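Local coordinates for protein NADPH-dependent aldehyde reductase YqhD (Escherichia coli, PDB 4QGS) that reduces a broad range of short-chain aldehydes to the corresponding alcohols with NADPH, using one zinc ion per subunit, at residues V208-Q213 with G230-L235; L316-R321 with A339-F344. One frame throughout, in Å; residues are numbered along the deposited sequence.

Interaction 1: V208-Q213 with G230-L235; sequences VHTVEQ and GILLTL. With ZN (zinc ion), chain B.
Thr210 and Val211 pack against Ile231 and Leu232, joining helices 196-211 and 222-244 through side chains without a hydrogen bond between the two segments. Along Thr210, CB comes first and lies 3.8 Å from CD2 of Leu232. The side chain then forks. Its methyl CG2, anti to the backbone N, slides past the branch of Leu232 in the opposite direction and comes 3.7 Å from Leu232 CG. OG1 lies beside the backbone N (chi1 -56°), anti to the carbonyl carbon; it touches Ile231 CG2 at 3.4 Å while its polar partner is the backbone O of Ala206, one turn back in its own helix. The buried hydroxyl is thus satisfied within helix 196-211, so a methyl can lie against it. Val211 widens the patch, crossing Leu232 at about a right angle with CG1 3.9 Å from Leu232 CD2. Away from this packing, His209 binds the zinc ion through NE2 at 2.1 Å. Its backbone O accepts an almost straight bond (177°) from Gln213 NE2, which arrives from above the carbonyl plane. Glu212 OE2 is hydrogen-bonded to His278 ND1, a second-shell contact to another zinc ligand. Asp205, His278 and His292 complete the protein ligands, with two waters: the catalytic metal site of an iron-containing alcohol dehydrogenase, here occupied by zinc, with one ligand carried by a helix that packs on 222-244.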
ATOM      1  N   VAL A 208      -5.900   6.012  -4.977  1.00 15.65           N
ATOM      2  CA  VAL A 208      -7.010   5.078  -4.846  1.00 14.00           C
ATOM      3  C   VAL A 208      -7.193   4.635  -3.401  1.00 16.40           C
ATOM      4  O   VAL A 208      -8.331   4.551  -2.940  1.00 15.60           O
ATOM      5  CB  VAL A 208      -6.816   3.862  -5.772  1.00 13.08           C
ATOM      6  CG1 VAL A 208      -7.930   2.841  -5.529  1.00 14.80           C
ATOM      7  CG2 VAL A 208      -6.820   4.335  -7.220  1.00 15.92           C
ATOM      8  N   HIS A 209      -6.106   4.393  -2.661  1.00 14.33           N
ATOM      9  CA  HIS A 209      -6.268   4.076  -1.233  1.00 15.19           C
ATOM     10  C   HIS A 209      -7.057   5.178  -0.529  1.00 17.63           C
ATOM     11  O   HIS A 209      -7.884   4.891   0.343  1.00 16.75           O
ATOM     12  CB  HIS A 209      -4.919   3.863  -0.538  1.00 17.73           C
ATOM     13  CG  HIS A 209      -4.366   2.482  -0.719  1.00 19.99           C
ATOM     14  ND1 HIS A 209      -4.223   1.591   0.323  1.00 20.37           N
ATOM     15  CD2 HIS A 209      -3.946   1.830  -1.833  1.00 17.99           C
ATOM     16  CE1 HIS A 209      -3.721   0.457  -0.136  1.00 21.45           C
ATOM     17  NE2 HIS A 209      -3.545   0.576  -1.439  1.00 19.47           N
ATOM     18  N   THR A 210      -6.817   6.425  -0.927  1.00 15.66           N
ATOM     19  CA  THR A 210      -7.528   7.557  -0.335  1.00 15.73           C
ATOM     20  C   THR A 210      -9.015   7.511  -0.697  1.00 18.70           C
ATOM     21  O   THR A 210      -9.867   7.601   0.188  1.00 16.78           O
ATOM     22  CB  THR A 210      -6.926   8.886  -0.774  1.00 14.01           C
ATOM     23  OG1 THR A 210      -5.531   8.895  -0.433  1.00 16.84           O
ATOM     24  CG2 THR A 210      -7.646  10.074  -0.057  1.00 15.54           C
ATOM     25  N   VAL A 211      -9.350   7.351  -1.978  1.00 15.40           N
ATOM     26  CA  VAL A 211     -10.782   7.393  -2.330  1.00 16.23           C
ATOM     27  C   VAL A 211     -11.540   6.135  -1.902  1.00 17.27           C
ATOM     28  O   VAL A 211     -12.772   6.156  -1.824  1.00 16.16           O
ATOM     29  CB  VAL A 211     -11.009   7.622  -3.849  1.00 15.99           C
ATOM     30  CG1 VAL A 211     -10.406   8.954  -4.296  1.00 19.44           C
ATOM     31  CG2 VAL A 211     -10.446   6.456  -4.665  1.00 17.56           C
ATOM     32  N   GLU A 212     -10.828   5.049  -1.606  1.00 15.57           N
ATOM     33  CA  GLU A 212     -11.465   3.845  -1.058  1.00 14.53           C
ATOM     34  C   GLU A 212     -12.075   4.142   0.306  1.00 15.86           C
ATOM     35  O   GLU A 212     -12.955   3.418   0.767  1.00 19.44           O
ATOM     36  CB  GLU A 212     -10.469   2.700  -0.906  1.00 16.00           C
ATOM     37  CG  GLU A 212      -9.938   2.127  -2.229  1.00 13.79           C
ATOM     38  CD  GLU A 212     -10.838   1.061  -2.855  1.00 20.41           C
ATOM     39  OE1 GLU A 212     -12.088   1.151  -2.755  1.00 19.08           O
ATOM     40  OE2 GLU A 212     -10.279   0.114  -3.448  1.00 16.99           O
ATOM     41  N   GLN A 213     -11.574   5.204   0.931  1.00 17.55           N
ATOM     42  CA  GLN A 213     -11.976   5.586   2.284  1.00 17.66           C
ATOM     43  C   GLN A 213     -12.694   6.930   2.333  1.00 20.18           C
ATOM     44  O   GLN A 213     -12.975   7.463   3.420  1.00 23.28           O
ATOM     45  CB  GLN A 213     -10.745   5.623   3.189  1.00 19.18           C
ATOM     46  CG  GLN A 213      -9.968   4.301   3.232  1.00 19.94           C
ATOM     47  CD  GLN A 213      -8.649   4.425   3.978  1.00 24.05           C
ATOM     48  OE1 GLN A 213      -8.606   4.308   5.202  1.00 25.61           O
ATOM     49  NE2 GLN A 213      -7.558   4.634   3.241  1.00 23.03           N
ATOM     50  N   GLY A 230      -7.337  16.823   1.039  1.00 16.44           N
ATOM     51  CA  GLY A 230      -6.001  17.396   1.044  1.00 13.08           C
ATOM     52  C   GLY A 230      -4.965  16.490   0.406  1.00 15.73           C
ATOM     53  O   GLY A 230      -4.099  16.948  -0.353  1.00 14.89           O
ATOM     54  N   ILE A 231      -5.027  15.208   0.735  1.00 14.30           N
ATOM     55  CA  ILE A 231      -4.123  14.227   0.129  1.00 13.73           C
ATOM     56  C   ILE A 231      -4.322  14.200  -1.393  1.00 18.39           C
ATOM     57  O   ILE A 231      -3.350  14.246  -2.164  1.00 15.48           O
ATOM     58  CB  ILE A 231      -4.341  12.806   0.722  1.00 12.65           C
ATOM     59  CG1 ILE A 231      -3.876  12.762   2.179  1.00 15.47           C
ATOM     60  CG2 ILE A 231      -3.607  11.735  -0.133  1.00 12.37           C
ATOM     61  CD1 ILE A 231      -4.390  11.570   2.969  1.00 16.83           C
ATOM     62  N   LEU A 232      -5.584  14.142  -1.818  1.00 15.78           N
ATOM     63  CA  LEU A 232      -5.921  14.024  -3.246  1.00 18.61           C
ATOM     64  C   LEU A 232      -5.441  15.259  -4.010  1.00 17.94           C
ATOM     65  O   LEU A 232      -4.795  15.152  -5.058  1.00 17.90           O
ATOM     66  CB  LEU A 232      -7.432  13.819  -3.418  1.00 15.64           C
ATOM     67  CG  LEU A 232      -7.953  12.523  -2.800  1.00 13.48           C
ATOM     68  CD1 LEU A 232      -9.469  12.503  -2.782  1.00 17.01           C
ATOM     69  CD2 LEU A 232      -7.431  11.310  -3.603  1.00 19.87           C
ATOM     70  N   LEU A 233      -5.715  16.438  -3.458  1.00 16.22           N
ATOM     71  CA  LEU A 233      -5.278  17.687  -4.060  1.00 16.00           C
ATOM     72  C   LEU A 233      -3.754  17.750  -4.215  1.00 15.50           C
ATOM     73  O   LEU A 233      -3.235  18.216  -5.234  1.00 16.64           O
ATOM     74  CB  LEU A 233      -5.785  18.869  -3.209  1.00 15.77           C
ATOM     75  CG  LEU A 233      -7.274  19.142  -3.447  1.00 16.61           C
ATOM     76  CD1 LEU A 233      -7.864  19.906  -2.262  1.00 18.89           C
ATOM     77  CD2 LEU A 233      -7.486  19.907  -4.736  1.00 19.65           C
ATOM     78  N   THR A 234      -3.039  17.277  -3.198  1.00 15.84           N
ATOM     79  CA  THR A 234      -1.578  17.256  -3.213  1.00 13.23           C
ATOM     80  C   THR A 234      -1.042  16.297  -4.284  1.00 15.88           C
ATOM     81  O   THR A 234      -0.102  16.612  -4.997  1.00 16.42           O
ATOM     82  CB  THR A 234      -1.026  16.857  -1.835  1.00 14.84           C
ATOM     83  OG1 THR A 234      -1.475  17.823  -0.862  1.00 15.70           O
ATOM     84  CG2 THR A 234       0.499  16.857  -1.851  1.00 17.35           C
ATOM     85  N   LEU A 235      -1.646  15.123  -4.381  1.00 16.08           N
ATOM     86  CA  LEU A 235      -1.218  14.143  -5.384  1.00 14.88           C
ATOM     87  C   LEU A 235      -1.494  14.653  -6.795  1.00 20.01           C
ATOM     88  O   LEU A 235      -0.694  14.423  -7.717  1.00 16.71           O
ATOM     89  CB  LEU A 235      -1.912  12.797  -5.144  1.00 14.30           C
ATOM     90  CG  LEU A 235      -1.490  12.016  -3.894  1.00 16.85           C
ATOM     91  CD1 LEU A 235      -2.382  10.792  -3.669  1.00 18.67           C
ATOM     92  CD2 LEU A 235      -0.013  11.607  -3.960  1.00 16.63           C
TER
HETATM   93 ZN    ZN B 401      -3.210  -0.666  -3.062  1.00 22.30          ZN
HETATM   94  O   HOH W   1      -3.126  -2.317  -1.774  1.00 26.32           O
HETATM   95  O   HOH W   2      -1.175  -0.766  -2.369  1.00 27.91           O

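Interaction 2: L316-R321 with A339-F344; sequences LQYAER and AATRNF
Tyr318 reaches from helix 312-323 to Thr341 on helix 330-347, and its phenol oxygen makes the one close meeting between the two segments. Tyr318 OH donates a short hydrogen bond to Thr341 OG1, 2.6 Å away. The acceptor lies in the ring plane at the phenol edge, 3.4 Å from Tyr318 CZ. With CG anti to the backbone N (chi1 166°), the ring extends across the gap between the helices and delivers its hydroxyl to the threonine. Thr341 CG2 sits alongside, 3.6 Å from Tyr318 OH. Both hydroxyls are buried and each has a further partner: Trp323 NE1 bonds to the phenol oxygen, and Thr341 OG1 bonds to the backbone O of Ala337, giving a short buried polar chain. Trp304 and Trp323 meet the tyrosine ring edge-to-face. A phenylalanine in place of Tyr318 would probably leave Trp323 NE1 without this acceptor and Thr341 OG1 without its donor. Beyond this point the segments stand apart; even Ala340, whose CB is directed at the other helix, keeps that atom 6.4 Å from Tyr318 OH. The outer side is polar and more open: exposed Glu320 forms a salt bridge with Arg333, while Gln317 and Arg321 turn to Glu229 of helix 222-244. Such sparse bridging, one long aromatic side chain spanning the space to a threonine, is a buried side-chain link between consecutive helices in the helical C-terminal domain of the iron-containing alcohol dehydrogenase fold, away from the zinc and NADP sites.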
ATOM      1  N   LEU A 316     -20.153  13.990  -5.629  1.00 17.96           N
ATOM      2  CA  LEU A 316     -20.350  15.417  -5.843  1.00 17.62           C
ATOM      3  C   LEU A 316     -19.432  16.255  -4.954  1.00 19.60           C
ATOM      4  O   LEU A 316     -18.940  17.313  -5.362  1.00 22.05           O
ATOM      5  CB  LEU A 316     -21.820  15.794  -5.574  1.00 20.88           C
ATOM      6  CG  LEU A 316     -22.805  15.232  -6.597  1.00 21.06           C
ATOM      7  CD1 LEU A 316     -24.234  15.395  -6.075  1.00 23.53           C
ATOM      8  CD2 LEU A 316     -22.643  15.934  -7.922  1.00 26.76           C
ATOM      9  N   GLN A 317     -19.203  15.785  -3.734  1.00 19.35           N
ATOM     10  CA  GLN A 317     -18.294  16.487  -2.828  1.00 19.79           C
ATOM     11  C   GLN A 317     -16.871  16.429  -3.378  1.00 21.26           C
ATOM     12  O   GLN A 317     -16.148  17.420  -3.378  1.00 19.19           O
ATOM     13  CB  GLN A 317     -18.349  15.898  -1.409  1.00 17.87           C
ATOM     14  CG  GLN A 317     -17.479  16.674  -0.403  1.00 21.25           C
ATOM     15  CD  GLN A 317     -17.742  16.281   1.043  1.00 19.98           C
ATOM     16  OE1 GLN A 317     -18.818  15.787   1.377  1.00 22.67           O
ATOM     17  NE2 GLN A 317     -16.752  16.492   1.909  1.00 18.36           N
ATOM     18  N   TYR A 318     -16.487  15.250  -3.854  1.00 16.98           N
ATOM     19  CA  TYR A 318     -15.188  15.034  -4.477  1.00 16.78           C
ATOM     20  C   TYR A 318     -15.022  15.950  -5.682  1.00 15.95           C
ATOM     21  O   TYR A 318     -13.985  16.597  -5.843  1.00 17.38           O
ATOM     22  CB  TYR A 318     -15.066  13.552  -4.858  1.00 18.74           C
ATOM     23  CG  TYR A 318     -13.950  13.151  -5.804  1.00 18.12           C
ATOM     24  CD1 TYR A 318     -12.642  13.041  -5.355  1.00 18.88           C
ATOM     25  CD2 TYR A 318     -14.225  12.801  -7.120  1.00 22.25           C
ATOM     26  CE1 TYR A 318     -11.614  12.630  -6.210  1.00 20.87           C
ATOM     27  CE2 TYR A 318     -13.204  12.384  -7.990  1.00 19.96           C
ATOM     28  CZ  TYR A 318     -11.903  12.311  -7.524  1.00 20.49           C
ATOM     29  OH  TYR A 318     -10.890  11.903  -8.365  1.00 19.38           O
ATOM     30  N   ALA A 319     -16.063  16.042  -6.503  1.00 19.69           N
ATOM     31  CA  ALA A 319     -16.003  16.856  -7.717  1.00 20.95           C
ATOM     32  C   ALA A 319     -15.759  18.320  -7.383  1.00 20.44           C
ATOM     33  O   ALA A 319     -14.944  18.982  -8.014  1.00 22.74           O
ATOM     34  CB  ALA A 319     -17.271  16.706  -8.519  1.00 21.10           C
ATOM     35  N   GLU A 320     -16.463  18.816  -6.371  1.00 18.83           N
ATOM     36  CA  GLU A 320     -16.317  20.204  -5.953  1.00 20.04           C
ATOM     37  C   GLU A 320     -15.001  20.471  -5.211  1.00 20.19           C
ATOM     38  O   GLU A 320     -14.256  21.393  -5.564  1.00 22.10           O
ATOM     39  CB  GLU A 320     -17.513  20.592  -5.070  1.00 24.29           C
ATOM     40  CG  GLU A 320     -17.520  22.034  -4.626  1.00 27.85           C
ATOM     41  CD  GLU A 320     -18.818  22.400  -3.928  1.00 41.34           C
ATOM     42  OE1 GLU A 320     -19.896  22.098  -4.481  1.00 40.58           O
ATOM     43  OE2 GLU A 320     -18.762  22.975  -2.825  1.00 52.34           O
ATOM     44  N   ARG A 321     -14.704  19.654  -4.202  1.00 19.33           N
ATOM     45  CA  ARG A 321     -13.572  19.906  -3.304  1.00 18.80           C
ATOM     46  C   ARG A 321     -12.221  19.584  -3.931  1.00 21.07           C
ATOM     47  O   ARG A 321     -11.233  20.255  -3.653  1.00 20.23           O
ATOM     48  CB  ARG A 321     -13.713  19.094  -2.013  1.00 18.33           C
ATOM     49  CG  ARG A 321     -14.907  19.484  -1.117  1.00 18.45           C
ATOM     50  CD  ARG A 321     -14.557  20.626  -0.189  1.00 20.95           C
ATOM     51  NE  ARG A 321     -15.711  21.017   0.629  1.00 22.63           N
ATOM     52  CZ  ARG A 321     -15.979  20.523   1.833  1.00 23.52           C
ATOM     53  NH1 ARG A 321     -15.189  19.610   2.371  1.00 17.92           N
ATOM     54  NH2 ARG A 321     -17.052  20.947   2.508  1.00 21.72           N
ATOM     55  N   ALA A 339     -14.398  11.600 -15.379  1.00 17.84           N
ATOM     56  CA  ALA A 339     -13.536  11.830 -16.541  1.00 22.12           C
ATOM     57  C   ALA A 339     -12.207  12.479 -16.142  1.00 19.39           C
ATOM     58  O   ALA A 339     -11.153  12.120 -16.686  1.00 21.72           O
ATOM     59  CB  ALA A 339     -14.250  12.689 -17.577  1.00 26.34           C
ATOM     60  N   ALA A 340     -12.253  13.432 -15.206  1.00 19.36           N
ATOM     61  CA  ALA A 340     -11.032  14.087 -14.735  1.00 19.89           C
ATOM     62  C   ALA A 340     -10.109  13.083 -14.046  1.00 19.66           C
ATOM     63  O   ALA A 340      -8.884  13.175 -14.165  1.00 19.16           O
ATOM     64  CB  ALA A 340     -11.355  15.256 -13.777  1.00 19.15           C
ATOM     65  N   THR A 341     -10.704  12.139 -13.320  1.00 18.17           N
ATOM     66  CA  THR A 341      -9.936  11.113 -12.614  1.00 19.09           C
ATOM     67  C   THR A 341      -9.281  10.164 -13.619  1.00 20.38           C
ATOM     68  O   THR A 341      -8.091   9.851 -13.517  1.00 17.85           O
ATOM     69  CB  THR A 341     -10.831  10.327 -11.633  1.00 19.73           C
ATOM     70  OG1 THR A 341     -11.493  11.251 -10.759  1.00 18.66           O
ATOM     71  CG2 THR A 341     -10.012   9.348 -10.798  1.00 18.78           C
ATOM     72  N   ARG A 342     -10.064   9.718 -14.593  1.00 17.15           N
ATOM     73  CA  ARG A 342      -9.545   8.886 -15.657  1.00 18.00           C
ATOM     74  C   ARG A 342      -8.394   9.594 -16.361  1.00 17.87           C
ATOM     75  O   ARG A 342      -7.322   9.024 -16.546  1.00 20.81           O
ATOM     76  CB  ARG A 342     -10.651   8.545 -16.653  1.00 21.20           C
ATOM     77  CG  ARG A 342     -10.281   7.442 -17.613  1.00 24.42           C
ATOM     78  CD  ARG A 342     -11.413   7.179 -18.615  1.00 25.03           C
ATOM     79  NE  ARG A 342     -12.608   6.538 -18.060  1.00 25.87           N
ATOM     80  CZ  ARG A 342     -12.698   5.237 -17.779  1.00 23.50           C
ATOM     81  NH1 ARG A 342     -13.826   4.726 -17.318  1.00 28.90           N
ATOM     82  NH2 ARG A 342     -11.648   4.446 -17.936  1.00 20.40           N
ATOM     83  N   ASN A 343      -8.608  10.850 -16.728  1.00 18.28           N
ATOM     84  CA  ASN A 343      -7.577  11.612 -17.413  1.00 18.95           C
ATOM     85  C   ASN A 343      -6.309  11.768 -16.577  1.00 20.09           C
ATOM     86  O   ASN A 343      -5.197  11.681 -17.101  1.00 20.02           O
ATOM     87  CB  ASN A 343      -8.104  12.987 -17.817  1.00 20.52           C
ATOM     88  CG  ASN A 343      -7.052  13.815 -18.529  1.00 23.63           C
ATOM     89  OD1 ASN A 343      -6.702  13.527 -19.684  1.00 25.98           O
ATOM     90  ND2 ASN A 343      -6.529  14.825 -17.852  1.00 22.80           N
ATOM     91  N   PHE A 344      -6.476  11.990 -15.272  1.00 17.75           N
ATOM     92  CA  PHE A 344      -5.336  12.114 -14.368  1.00 18.44           C
ATOM     93  C   PHE A 344      -4.475  10.840 -14.427  1.00 16.98           C
ATOM     94  O   PHE A 344      -3.256  10.912 -14.588  1.00 17.30           O
ATOM     95  CB  PHE A 344      -5.825  12.402 -12.936  1.00 15.81           C
ATOM     96  CG  PHE A 344      -4.730  12.433 -11.901  1.00 17.78           C
ATOM     97  CD1 PHE A 344      -3.731  13.396 -11.954  1.00 18.03           C
ATOM     98  CD2 PHE A 344      -4.716  11.511 -10.860  1.00 17.09           C
ATOM     99  CE1 PHE A 344      -2.723  13.430 -10.998  1.00 18.35           C
ATOM    100  CE2 PHE A 344      -3.706  11.537  -9.907  1.00 19.51           C
ATOM    101  CZ  PHE A 344      -2.710  12.494  -9.981  1.00 18.73           C
TER

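In the fold
The two contacts follow one another along the chain, with centres 11 Å apart. All four segments lie in the helical C-terminal domain, whereas the six-stranded parallel beta-sheet is built from earlier residues. Helix 222-244 joins the contacts: Leu232 CD1 comes 4.0 Å from Tyr318 CE1, and Leu235 O lies 3.6 Å from Phe344 CZ. Phe207 of helix 196-211 also touches both Tyr318 and Thr341. Packing therefore runs continuously from the zinc-binding helix to helices 312-323 and 330-347, with interaction 2 farther from the centre of the chain (about 22 Å, centre to centre, against about 13 Å for interaction 1).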